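Local structure of hypothetical Membrane Spanning Protein (Bacillus cereus, 2FB5) at residues Leu183-Ser186 with Arg191-Phe194; Gly93-Val98 with Arg169-Leu174; Asn56-Ala61 with Leu200-Leu205; Glu124-Pro129 with Asn143-Ala148. The protein is a diadenylate cyclase that probably condenses two ATP molecules into the signalling nucleotide cyclic di-AMP. All blocks are in the same frame, centred on the assembly; numbering follows the deposited sequence.

The first segment to take part lies on helix 47-70, after helix 4-35. Its residues 56-61 meet the chain end at 200-205, so contact 3 closes the longest loop and encloses the other three. Contact 2 opens next, at strand 94-98, and closes at helix 166-175. Contact 4 lies wholly within that loop and packs helix 120-126 on strand 144-150. Contact 1 follows contact 2 in series as the hairpin 181-185 with 192-196. No loops cross. All four contacts reach one mixed sheet. Contacts 1 and 2 meet at the neighbouring strands 181-185 and 94-98, while contact 3 ties helix 47-70 to T202 and S204 at the chain end. F127 of contact 4 packs on strand 94-98.

Contact 1 (Leu183-Ser186 with Arg191-Phe194)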
loop_
_atom_site.group_PDB
_atom_site.type_symbol
_atom_site.label_atom_id
_atom_site.label_comp_id
_atom_site.label_asym_id
_atom_site.label_seq_id
_atom_site.Cartn_x
_atom_site.Cartn_y
_atom_site.Cartn_z
ATOM N N LEU A 183 8.748 -21.596 10.775
ATOM C CA LEU A 183 9.408 -22.524 9.871
ATOM C C LEU A 183 9.722 -23.820 10.597
ATOM O O LEU A 183 10.104 -23.803 11.771
ATOM C CB LEU A 183 10.713 -21.900 9.335
ATOM C CG LEU A 183 10.453 -20.699 8.416
ATOM C CD1 LEU A 183 11.532 -19.637 8.563
ATOM C CD2 LEU A 183 10.348 -21.143 6.947
ATOM N N VAL A 184 9.561 -24.943 9.895
ATOM C CA VAL A 184 9.877 -26.263 10.442
ATOM C C VAL A 184 10.749 -27.032 9.448
ATOM O O VAL A 184 10.519 -26.958 8.241
ATOM C CB VAL A 184 8.593 -27.097 10.725
ATOM C CG1 VAL A 184 8.931 -28.390 11.438
ATOM C CG2 VAL A 184 7.604 -26.315 11.570
ATOM N N VAL A 185 11.765 -27.731 9.960
ATOM C CA VAL A 185 12.489 -28.766 9.210
ATOM C C VAL A 185 12.207 -30.070 9.943
ATOM O O VAL A 185 12.382 -30.163 11.158
ATOM C CB VAL A 185 14.029 -28.527 9.126
ATOM C CG1 VAL A 185 14.712 -29.606 8.261
ATOM C CG2 VAL A 185 14.344 -27.148 8.571
ATOM N N SER A 186 11.707 -31.059 9.214
ATOM C CA SER A 186 11.469 -32.381 9.795
ATOM C C SER A 186 12.783 -33.139 9.982
ATOM O O SER A 186 13.583 -33.240 9.056
ATOM C CB SER A 186 10.526 -33.200 8.912
ATOM O OG SER A 186 10.522 -34.557 9.329
ATOM N N ARG A 191 11.917 -32.518 5.087
ATOM C CA ARG A 191 10.885 -31.660 4.506
ATOM C C ARG A 191 10.800 -30.349 5.284
ATOM O O ARG A 191 10.780 -30.350 6.516
ATOM C CB ARG A 191 9.513 -32.343 4.519
ATOM C CG ARG A 191 8.350 -31.388 4.212
ATOM C CD ARG A 191 7.019 -32.116 4.095
ATOM N NE ARG A 191 6.929 -32.824 2.819
ATOM C CZ ARG A 191 5.937 -33.640 2.464
ATOM N NH1 ARG A 191 4.923 -33.887 3.291
ATOM N NH2 ARG A 191 5.968 -34.220 1.270
ATOM N N THR A 192 10.730 -29.244 4.554
ATOM C CA THR A 192 10.612 -27.932 5.170
ATOM C C THR A 192 9.222 -27.364 4.938
ATOM O O THR A 192 8.689 -27.454 3.828
ATOM C CB THR A 192 11.672 -26.974 4.630
ATOM O OG1 THR A 192 11.473 -26.804 3.226
ATOM C CG2 THR A 192 13.035 -27.549 4.859
ATOM N N SER A 193 8.647 -26.809 6.008
ATOM C CA SER A 193 7.304 -26.234 6.033
ATOM C C SER A 193 7.321 -24.871 6.731
ATOM O O SER A 193 8.290 -24.533 7.416
ATOM C CB SER A 193 6.381 -27.142 6.852
ATOM O OG SER A 193 6.308 -28.441 6.308
ATOM N N PHE A 194 6.258 -24.089 6.562
ATOM C CA PHE A 194 5.954 -23.051 7.552
ATOM C C PHE A 194 4.495 -23.092 7.942
ATOM O O PHE A 194 3.649 -23.484 7.131
ATOM C CB PHE A 194 6.375 -21.638 7.119
ATOM C CG PHE A 194 5.590 -21.077 5.958
ATOM C CD1 PHE A 194 4.346 -20.497 6.154
ATOM C CD2 PHE A 194 6.128 -21.087 4.676
ATOM C CE1 PHE A 194 3.625 -19.961 5.092
ATOM C CE2 PHE A 194 5.415 -20.543 3.604
ATOM C CZ PHE A 194 4.159 -19.988 3.817
#
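V184 and S193 form the hydrogen-bonded pair of an antiparallel ladder between strands 181-185 and 192-196. The short strand axes run at 158° to each other. V184 N donates to S193 O at 2.8 Å. S193 N returns the bond to V184 O at 2.9 Å. A third bond, S186 N to R191 O, also 2.9 Å, lies just past the strand ends. L183 with F194 and V185 with T192 are non-hydrogen-bonded pairs. Beside them the CA of T192 makes a CA-H...O contact with V184 O at 3.2 Å.

L183, V185, T192 and F194 share one face of the sheet. V185 and T192 lie side by side, with V185 CG2 and T192 CG2 4.0 Å apart. T192 OG1 sits between its backbone N and carbonyl carbon (chi1 62°). It bonds to I203 O of the next strand. L183 slants across F194 and sets CD2 4.0 Å from F194 CB. The F194 ring swings clear of L183 and meets the ring of Y201. From helix 77-90, I80 touches L183, and I84 touches V185 and T192. V184 and S193 point to the other face, where V184 packs on A171 of helix 166-175. S186 OG bonds to T189 N within the connecting turn. This is a beta hairpin in the mixed sheet of the DisA-type nucleotide-binding domain.

Contact 2 (Gly93-Val98 with Arg169-Leu174)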
loop_
_atom_site.group_PDB
_atom_site.type_symbol
_atom_site.label_atom_id
_atom_site.label_comp_id
_atom_site.label_asym_id
_atom_site.label_seq_id
_atom_site.Cartn_x
_atom_site.Cartn_y
_atom_site.Cartn_z
ATOM N N GLY A 93 16.218 -31.618 12.556
ATOM C CA GLY A 93 14.974 -30.994 12.991
ATOM C C GLY A 93 15.204 -29.559 13.419
ATOM O O GLY A 93 16.204 -29.254 14.070
ATOM N N ALA A 94 14.297 -28.671 13.018
ATOM C CA ALA A 94 14.423 -27.259 13.337
ATOM C C ALA A 94 13.049 -26.654 13.459
ATOM O O ALA A 94 12.122 -27.100 12.795
ATOM C CB ALA A 94 15.226 -26.524 12.256
ATOM N N LEU A 95 12.941 -25.618 14.289
ATOM C CA LEU A 95 11.683 -24.940 14.547
ATOM C C LEU A 95 12.008 -23.468 14.784
ATOM O O LEU A 95 12.538 -23.118 15.840
ATOM C CB LEU A 95 11.005 -25.557 15.783
ATOM C CG LEU A 95 9.635 -25.061 16.228
ATOM C CD1 LEU A 95 8.580 -25.319 15.171
ATOM C CD2 LEU A 95 9.226 -25.758 17.545
ATOM N N ILE A 96 11.727 -22.623 13.790
ATOM C CA ILE A 96 12.115 -21.211 13.835
ATOM C C ILE A 96 10.915 -20.282 13.730
ATOM O O ILE A 96 10.274 -20.193 12.677
ATOM C CB ILE A 96 13.128 -20.841 12.709
ATOM C CG1 ILE A 96 14.383 -21.729 12.803
ATOM C CG2 ILE A 96 13.471 -19.353 12.798
ATOM C CD1 ILE A 96 15.460 -21.484 11.703
ATOM N N VAL A 97 10.621 -19.594 14.829
ATOM C CA VAL A 97 9.519 -18.629 14.901
ATOM C C VAL A 97 10.014 -17.266 14.408
ATOM O O VAL A 97 11.001 -16.740 14.930
ATOM C CB VAL A 97 9.037 -18.456 16.359
ATOM C CG1 VAL A 97 7.973 -17.355 16.462
ATOM C CG2 VAL A 97 8.478 -19.777 16.906
ATOM N N VAL A 98 9.347 -16.692 13.409
ATOM C CA VAL A 98 9.641 -15.316 13.054
ATOM C C VAL A 98 8.502 -14.427 13.532
ATOM O O VAL A 98 7.381 -14.534 13.035
ATOM C CB VAL A 98 9.878 -15.129 11.545
ATOM C CG1 VAL A 98 10.299 -13.696 11.264
ATOM C CG2 VAL A 98 10.925 -16.129 11.060
ATOM N N ARG A 169 3.322 -29.686 15.251
ATOM C CA ARG A 169 2.169 -29.283 16.062
ATOM C C ARG A 169 2.405 -27.989 16.843
ATOM O O ARG A 169 1.461 -27.251 17.106
ATOM C CB ARG A 169 1.775 -30.400 17.028
ATOM C CG ARG A 169 1.258 -31.661 16.357
ATOM C CD ARG A 169 0.966 -32.731 17.422
ATOM N NE ARG A 169 -0.065 -32.272 18.366
ATOM C CZ ARG A 169 -0.175 -32.674 19.635
ATOM N NH1 ARG A 169 0.683 -33.556 20.147
ATOM N NH2 ARG A 169 -1.144 -32.184 20.401
ATOM N N ALA A 170 3.656 -27.726 17.224
ATOM C CA ALA A 170 4.010 -26.497 17.948
ATOM C C ALA A 170 3.965 -25.288 17.015
ATOM O O ALA A 170 3.528 -24.200 17.406
ATOM C CB ALA A 170 5.393 -26.628 18.578
ATOM N N ALA A 171 4.436 -25.491 15.786
ATOM C CA ALA A 171 4.380 -24.477 14.757
ATOM C C ALA A 171 2.931 -24.101 14.465
ATOM O O ALA A 171 2.568 -22.923 14.477
ATOM C CB ALA A 171 5.064 -24.974 13.493
ATOM N N ILE A 172 2.110 -25.114 14.199
ATOM C CA ILE A 172 0.700 -24.889 13.924
ATOM C C ILE A 172 0.074 -24.209 15.128
ATOM O O ILE A 172 -0.652 -23.225 14.976
ATOM C CB ILE A 172 -0.044 -26.204 13.560
ATOM C CG1 ILE A 172 0.541 -26.785 12.265
ATOM C CG2 ILE A 172 -1.537 -25.950 13.381
ATOM C CD1 ILE A 172 0.062 -28.202 11.952
ATOM N N GLY A 173 0.403 -24.707 16.317
ATOM C CA GLY A 173 -0.187 -24.220 17.570
ATOM C C GLY A 173 0.083 -22.749 17.825
ATOM O O GLY A 173 -0.820 -22.005 18.204
ATOM N N LEU A 174 1.328 -22.314 17.605
ATOM C CA LEU A 174 1.656 -20.906 17.775
ATOM C C LEU A 174 0.991 -20.049 16.691
ATOM O O LEU A 174 0.526 -18.928 16.962
ATOM C CB LEU A 174 3.187 -20.668 17.787
ATOM C CG LEU A 174 3.544 -19.209 18.102
ATOM C CD1 LEU A 174 3.040 -18.778 19.503
ATOM C CD2 LEU A 174 5.049 -18.906 17.922
#
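L95 and V97 of strand 94-98 meet A170, A171 and L174 of helix 166-175 through apolar side chains. L95 works as a fork over two alanines. Its CG is anti to the backbone N (chi1 -177°), which carries the two methyls out to the helix. L95 CD1 lies 3.9 Å from A171 CB. The other branch, L95 CD2, lies 4.1 Å from A170 CB. The small alanines let the leucine come close to the helix backbone: L95 CD1 is 4.2 Å from A171 N.

V97 and L174 make the tighter contact. Their side chains cross at about a right angle. A single methyl, L174 CD2, meets both branches of the valine, at 3.6 Å from V97 CG1 and 3.7 Å from V97 CG2. L174 CG is also anti to its backbone N (chi1 -174°), and this carries CD2 across to the valine.

The short strand and helix axes run nearly in the same direction, 13° apart, and approach to 9.5 Å. The helix packs on the part of the mixed sheet formed by strands 94-98 and 181-185, in the nucleotide-binding domain. R169 is the last residue of an Arg-His-Arg sequence, a signature that in diadenylate cyclases is associated with the ATP site.

Backbone bonds hold each element separately. In the helix, G173 N bonds to R169 O and L174 N to A170 O, both at 2.9 Å. In the sheet, L95 and V97 bond to strand 137-141, while A94 and I96 bond to V185 and L183 of contact 1.

Contact 3 (Asn56-Ala61 with Leu200-Leu205); sequences NVQTLA and LYTISL
Q58 and T59 of helix 47-70 meet S204 near the C terminus, and Q58 also reaches toward T202. Q58 puts its CG anti to the backbone N (chi1 176°), so the chain extends from the helix over the serine. Q58 CG lies 3.5 Å from S204 CB. The chain then bends at chi2 (124°) and carries the amide along the strand. Q58 NE2 ends 3.7 Å from T202 O, too long for a hydrogen bond. The side chain is exposed and also touches a crystal neighbour, which may influence how it lies.

T59 uses its hydroxyl differently. Its OG1 sits beside the backbone N and bonds back to A55 O in its own helix. T59 OG1 and S204 OG are 4.0 Å apart and are not bonded.

The contact joins the helical N-terminal region of this cyclase to the C-terminal residues around strand 199-203, an outermost strand of the chain's mixed sheet. L205 continues past it and packs on T81, I84 and Q85 of helix 77-90.

Backbone groups supply the polar part. The CA of T59 makes a nearly straight CA-H...O contact with S204 O, 3.5 Å away and with 166° at the hydrogen. One water donates to two carbonyls, T59 O and S204 O, each at 2.7 Å. It bridges helix and chain end where the two backbones have no direct hydrogen bond. T59 O is also an acceptor for T63 OG1.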
loop_
_atom_site.group_PDB
_atom_site.type_symbol
_atom_site.label_atom_id
_atom_site.label_comp_id
_atom_site.label_asym_id
_atom_site.label_seq_id
_atom_site.Cartn_x
_atom_site.Cartn_y
_atom_site.Cartn_z
ATOM N N ASN A 56 10.414 -25.990 -10.313
ATOM C CA ASN A 56 10.650 -24.555 -10.416
ATOM C C ASN A 56 9.457 -23.718 -9.935
ATOM O O ASN A 56 9.648 -22.706 -9.269
ATOM C CB ASN A 56 11.004 -24.169 -11.856
ATOM C CG ASN A 56 12.390 -24.654 -12.283
ATOM O OD1 ASN A 56 13.210 -25.049 -11.458
ATOM N ND2 ASN A 56 12.651 -24.611 -13.585
ATOM N N VAL A 57 8.238 -24.120 -10.282
ATOM C CA VAL A 57 7.046 -23.435 -9.776
ATOM C C VAL A 57 7.085 -23.450 -8.253
ATOM O O VAL A 57 6.872 -22.421 -7.622
ATOM C CB VAL A 57 5.711 -24.062 -10.286
ATOM C CG1 VAL A 57 4.503 -23.473 -9.550
ATOM C CG2 VAL A 57 5.544 -23.853 -11.792
ATOM N N GLN A 58 7.371 -24.615 -7.674
ATOM C CA GLN A 58 7.382 -24.773 -6.218
ATOM C C GLN A 58 8.443 -23.873 -5.572
ATOM O O GLN A 58 8.172 -23.222 -4.577
ATOM C CB GLN A 58 7.544 -26.256 -5.819
ATOM C CG GLN A 58 7.652 -26.497 -4.313
ATOM C CD GLN A 58 6.601 -27.471 -3.749
ATOM O OE1 GLN A 58 6.326 -28.526 -4.330
ATOM N NE2 GLN A 58 6.025 -27.115 -2.600
ATOM N N THR A 59 9.628 -23.820 -6.171
ATOM C CA THR A 59 10.731 -23.013 -5.663
ATOM C C THR A 59 10.425 -21.522 -5.732
ATOM O O THR A 59 10.655 -20.792 -4.766
ATOM C CB THR A 59 12.025 -23.332 -6.437
ATOM O OG1 THR A 59 12.336 -24.717 -6.227
ATOM C CG2 THR A 59 13.178 -22.473 -5.939
ATOM N N LEU A 60 9.892 -21.073 -6.866
ATOM C CA LEU A 60 9.557 -19.657 -7.063
ATOM C C LEU A 60 8.454 -19.232 -6.102
ATOM O O LEU A 60 8.539 -18.172 -5.476
ATOM C CB LEU A 60 9.108 -19.429 -8.504
ATOM C CG LEU A 60 10.099 -18.956 -9.589
ATOM C CD1 LEU A 60 11.557 -19.137 -9.249
ATOM C CD2 LEU A 60 9.780 -19.682 -10.897
ATOM N N ALA A 61 7.415 -20.057 -5.987
ATOM C CA ALA A 61 6.289 -19.727 -5.111
ATOM C C ALA A 61 6.723 -19.614 -3.648
ATOM O O ALA A 61 6.284 -18.707 -2.932
ATOM C CB ALA A 61 5.175 -20.751 -5.251
ATOM N N LEU A 200 -0.436 -25.376 7.818
ATOM C CA LEU A 200 0.934 -25.775 7.510
ATOM C C LEU A 200 1.143 -25.885 6.002
ATOM O O LEU A 200 0.382 -26.591 5.323
ATOM C CB LEU A 200 1.240 -27.117 8.193
ATOM C CG LEU A 200 2.674 -27.645 8.181
ATOM C CD1 LEU A 200 3.564 -26.816 9.102
ATOM C CD2 LEU A 200 2.671 -29.108 8.624
ATOM N N TYR A 201 2.166 -25.195 5.486
ATOM C CA TYR A 201 2.477 -25.191 4.049
ATOM C C TYR A 201 3.850 -25.780 3.785
ATOM O O TYR A 201 4.824 -25.373 4.412
ATOM C CB TYR A 201 2.482 -23.764 3.479
ATOM C CG TYR A 201 1.187 -23.009 3.644
ATOM C CD1 TYR A 201 0.169 -23.116 2.692
ATOM C CD2 TYR A 201 0.976 -22.192 4.754
ATOM C CE1 TYR A 201 -1.027 -22.417 2.840
ATOM C CE2 TYR A 201 -0.204 -21.488 4.909
ATOM C CZ TYR A 201 -1.206 -21.602 3.950
ATOM O OH TYR A 201 -2.383 -20.913 4.121
ATOM N N THR A 202 3.926 -26.713 2.840
ATOM C CA THR A 202 5.200 -27.275 2.421
ATOM C C THR A 202 5.923 -26.251 1.573
ATOM O O THR A 202 5.313 -25.596 0.729
ATOM C CB THR A 202 5.002 -28.600 1.640
ATOM O OG1 THR A 202 4.261 -29.512 2.458
ATOM C CG2 THR A 202 6.338 -29.246 1.291
ATOM N N ILE A 203 7.213 -26.083 1.823
ATOM C CA ILE A 203 8.045 -25.235 0.987
ATOM C C ILE A 203 9.233 -26.029 0.465
ATOM O O ILE A 203 9.694 -26.972 1.108
ATOM C CB ILE A 203 8.551 -23.955 1.728
ATOM C CG1 ILE A 203 9.143 -24.290 3.107
ATOM C CG2 ILE A 203 7.427 -22.939 1.854
ATOM C CD1 ILE A 203 9.761 -23.098 3.856
ATOM N N SER A 204 9.717 -25.649 -0.709
ATOM C CA SER A 204 10.938 -26.232 -1.251
ATOM C C SER A 204 11.895 -25.106 -1.614
ATOM O O SER A 204 11.583 -24.276 -2.462
ATOM C CB SER A 204 10.615 -27.098 -2.482
ATOM O OG SER A 204 11.776 -27.379 -3.258
ATOM N N LEU A 205 13.051 -25.066 -0.955
ATOM C CA LEU A 205 14.101 -24.095 -1.305
ATOM C C LEU A 205 15.534 -24.641 -1.216
ATOM O O LEU A 205 15.780 -25.833 -1.446
ATOM C CB LEU A 205 13.955 -22.804 -0.492
ATOM C CG LEU A 205 13.304 -22.818 0.887
ATOM C CD1 LEU A 205 14.359 -22.951 1.956
ATOM C CD2 LEU A 205 12.523 -21.526 1.058
HETATM O O HOH W 1 12.370 -21.726 -2.931
#

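Contact 4 (Glu124-Pro129 with Asn143-Ala148)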
loop_
_atom_site.group_PDB
_atom_site.type_symbol
_atom_site.label_atom_id
_atom_site.label_comp_id
_atom_site.label_asym_id
_atom_site.label_seq_id
_atom_site.Cartn_x
_atom_site.Cartn_y
_atom_site.Cartn_z
ATOM N N GLU A 124 22.249 -22.884 12.492
ATOM C CA GLU A 124 22.586 -24.281 12.229
ATOM C C GLU A 124 23.221 -24.955 13.443
ATOM O O GLU A 124 22.980 -26.129 13.700
ATOM C CB GLU A 124 23.492 -24.406 11.002
ATOM C CG GLU A 124 22.836 -23.990 9.686
ATOM C CD GLU A 124 23.855 -23.873 8.557
ATOM O OE1 GLU A 124 24.779 -24.706 8.530
ATOM O OE2 GLU A 124 23.741 -22.969 7.706
ATOM N N SER A 125 24.021 -24.195 14.188
ATOM C CA SER A 125 24.646 -24.669 15.409
ATOM C C SER A 125 23.582 -24.983 16.479
ATOM O O SER A 125 23.636 -26.027 17.143
ATOM C CB SER A 125 25.627 -23.607 15.908
ATOM O OG SER A 125 26.209 -23.977 17.140
ATOM N N ILE A 126 22.609 -24.092 16.628
ATOM C CA ILE A 126 21.526 -24.283 17.613
ATOM C C ILE A 126 20.786 -25.605 17.403
ATOM O O ILE A 126 20.439 -26.288 18.373
ATOM C CB ILE A 126 20.532 -23.093 17.598
ATOM C CG1 ILE A 126 21.206 -21.854 18.219
ATOM C CG2 ILE A 126 19.217 -23.445 18.371
ATOM C CD1 ILE A 126 20.528 -20.497 17.886
ATOM N N PHE A 127 20.550 -25.962 16.137
ATOM C CA PHE A 127 19.784 -27.168 15.795
ATOM C C PHE A 127 20.631 -28.395 15.443
ATOM O O PHE A 127 20.123 -29.380 14.865
ATOM C CB PHE A 127 18.788 -26.854 14.672
ATOM C CG PHE A 127 17.713 -25.916 15.095
ATOM C CD1 PHE A 127 16.766 -26.317 16.025
ATOM C CD2 PHE A 127 17.669 -24.624 14.609
ATOM C CE1 PHE A 127 15.764 -25.449 16.446
ATOM C CE2 PHE A 127 16.664 -23.754 15.019
ATOM C CZ PHE A 127 15.710 -24.180 15.946
ATOM N N TYR A 128 21.917 -28.354 15.787
ATOM C CA TYR A 128 22.749 -29.546 15.621
ATOM C C TYR A 128 22.268 -30.638 16.585
ATOM O O TYR A 128 22.149 -30.393 17.775
ATOM C CB TYR A 128 24.224 -29.225 15.824
ATOM C CG TYR A 128 25.105 -30.286 15.231
ATOM C CD1 TYR A 128 25.519 -30.206 13.904
ATOM C CD2 TYR A 128 25.494 -31.393 15.986
ATOM C CE1 TYR A 128 26.324 -31.198 13.340
ATOM C CE2 TYR A 128 26.290 -32.387 15.438
ATOM C CZ TYR A 128 26.699 -32.279 14.113
ATOM O OH TYR A 128 27.487 -33.264 13.567
ATOM N N PRO A 129 21.966 -31.846 16.070
ATOM C CA PRO A 129 21.329 -32.855 16.929
ATOM C C PRO A 129 22.180 -33.241 18.134
ATOM O O PRO A 129 23.408 -33.356 18.031
ATOM C CB PRO A 129 21.131 -34.065 15.998
ATOM C CG PRO A 129 21.251 -33.529 14.616
ATOM C CD PRO A 129 22.186 -32.342 14.700
ATOM N N ASN A 143 16.481 -8.940 13.050
ATOM C CA ASN A 143 17.794 -9.503 12.749
ATOM C C ASN A 143 18.494 -10.089 13.983
ATOM O O ASN A 143 19.721 -10.222 14.006
ATOM C CB ASN A 143 18.703 -8.464 12.043
ATOM C CG ASN A 143 18.030 -7.814 10.843
ATOM O OD1 ASN A 143 17.972 -6.574 10.735
ATOM N ND2 ASN A 143 17.500 -8.638 9.944
ATOM N N HIS A 144 17.706 -10.445 15.004
ATOM C CA HIS A 144 18.254 -11.061 16.212
ATOM C C HIS A 144 17.624 -12.423 16.465
ATOM O O HIS A 144 16.450 -12.635 16.174
ATOM C CB HIS A 144 18.004 -10.181 17.453
ATOM C CG HIS A 144 18.842 -8.942 17.504
ATOM N ND1 HIS A 144 20.022 -8.870 18.214
ATOM C CD2 HIS A 144 18.666 -7.720 16.951
ATOM C CE1 HIS A 144 20.552 -7.668 18.072
ATOM N NE2 HIS A 144 19.753 -6.950 17.307
ATOM N N ILE A 145 18.420 -13.334 17.008
ATOM C CA ILE A 145 17.916 -14.562 17.581
ATOM C C ILE A 145 17.678 -14.202 19.037
ATOM O O ILE A 145 18.624 -14.003 19.801
ATOM C CB ILE A 145 18.941 -15.724 17.401
ATOM C CG1 ILE A 145 19.067 -16.076 15.909
ATOM C CG2 ILE A 145 18.573 -16.955 18.248
ATOM C CD1 ILE A 145 20.262 -16.959 15.565
ATOM N N VAL A 146 16.411 -14.058 19.413
ATOM C CA VAL A 146 16.078 -13.647 20.774
ATOM C C VAL A 146 16.460 -14.758 21.752
ATOM O O VAL A 146 17.108 -14.507 22.772
ATOM C CB VAL A 146 14.563 -13.308 20.925
ATOM C CG1 VAL A 146 14.242 -12.864 22.357
ATOM C CG2 VAL A 146 14.138 -12.224 19.933
ATOM N N SER A 147 16.035 -15.983 21.440
ATOM C CA SER A 147 16.136 -17.103 22.351
ATOM C C SER A 147 16.019 -18.419 21.598
ATOM O O SER A 147 15.628 -18.435 20.428
ATOM C CB SER A 147 15.014 -17.016 23.396
ATOM O OG SER A 147 13.779 -16.765 22.757
ATOM N N ALA A 148 16.335 -19.516 22.291
ATOM C CA ALA A 148 16.283 -20.860 21.720
ATOM C C ALA A 148 15.775 -21.833 22.765
ATOM O O ALA A 148 15.649 -21.476 23.938
ATOM C CB ALA A 148 17.680 -21.286 21.232
#
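I126 has the largest share of this contact and touches two residues, I145 and A148, with two different branches. It is the last residue of helix 120-126. Its CG2 is anti to the backbone N and lies 3.9 Å from A148 CB. Its other branch stretches out (chi2 162°) and ends at CD1, 4.1 Å from I145 CG2. The two isoleucines reach toward each other tip to tip. I126 CG2 does a second job: it stands 4.1 Å above the plane of the F127 ring, over its centre. The isoleucine thus fits between the ring of its own neighbour in sequence and the strand.

A148 offers only a methyl. It points toward I126 at the corner where strand 144-150 changes direction. I145 lies three residues earlier in the strand. It also points toward I126, which it meets with CG2. All three residues are buried, and the contact is purely apolar.

Around it, L114 of strand 112-117 touches I126, I145 and A148 alike. L122 and L123 of helix 120-126 also pack on I145. V138 of strand 137-141 touches I126 and F127. I126 thus touches strands 112-117, 137-141 and 144-150, the F127 ring reaches strand 94-98, and E124 forms a salt bridge to R90 of helix 77-90.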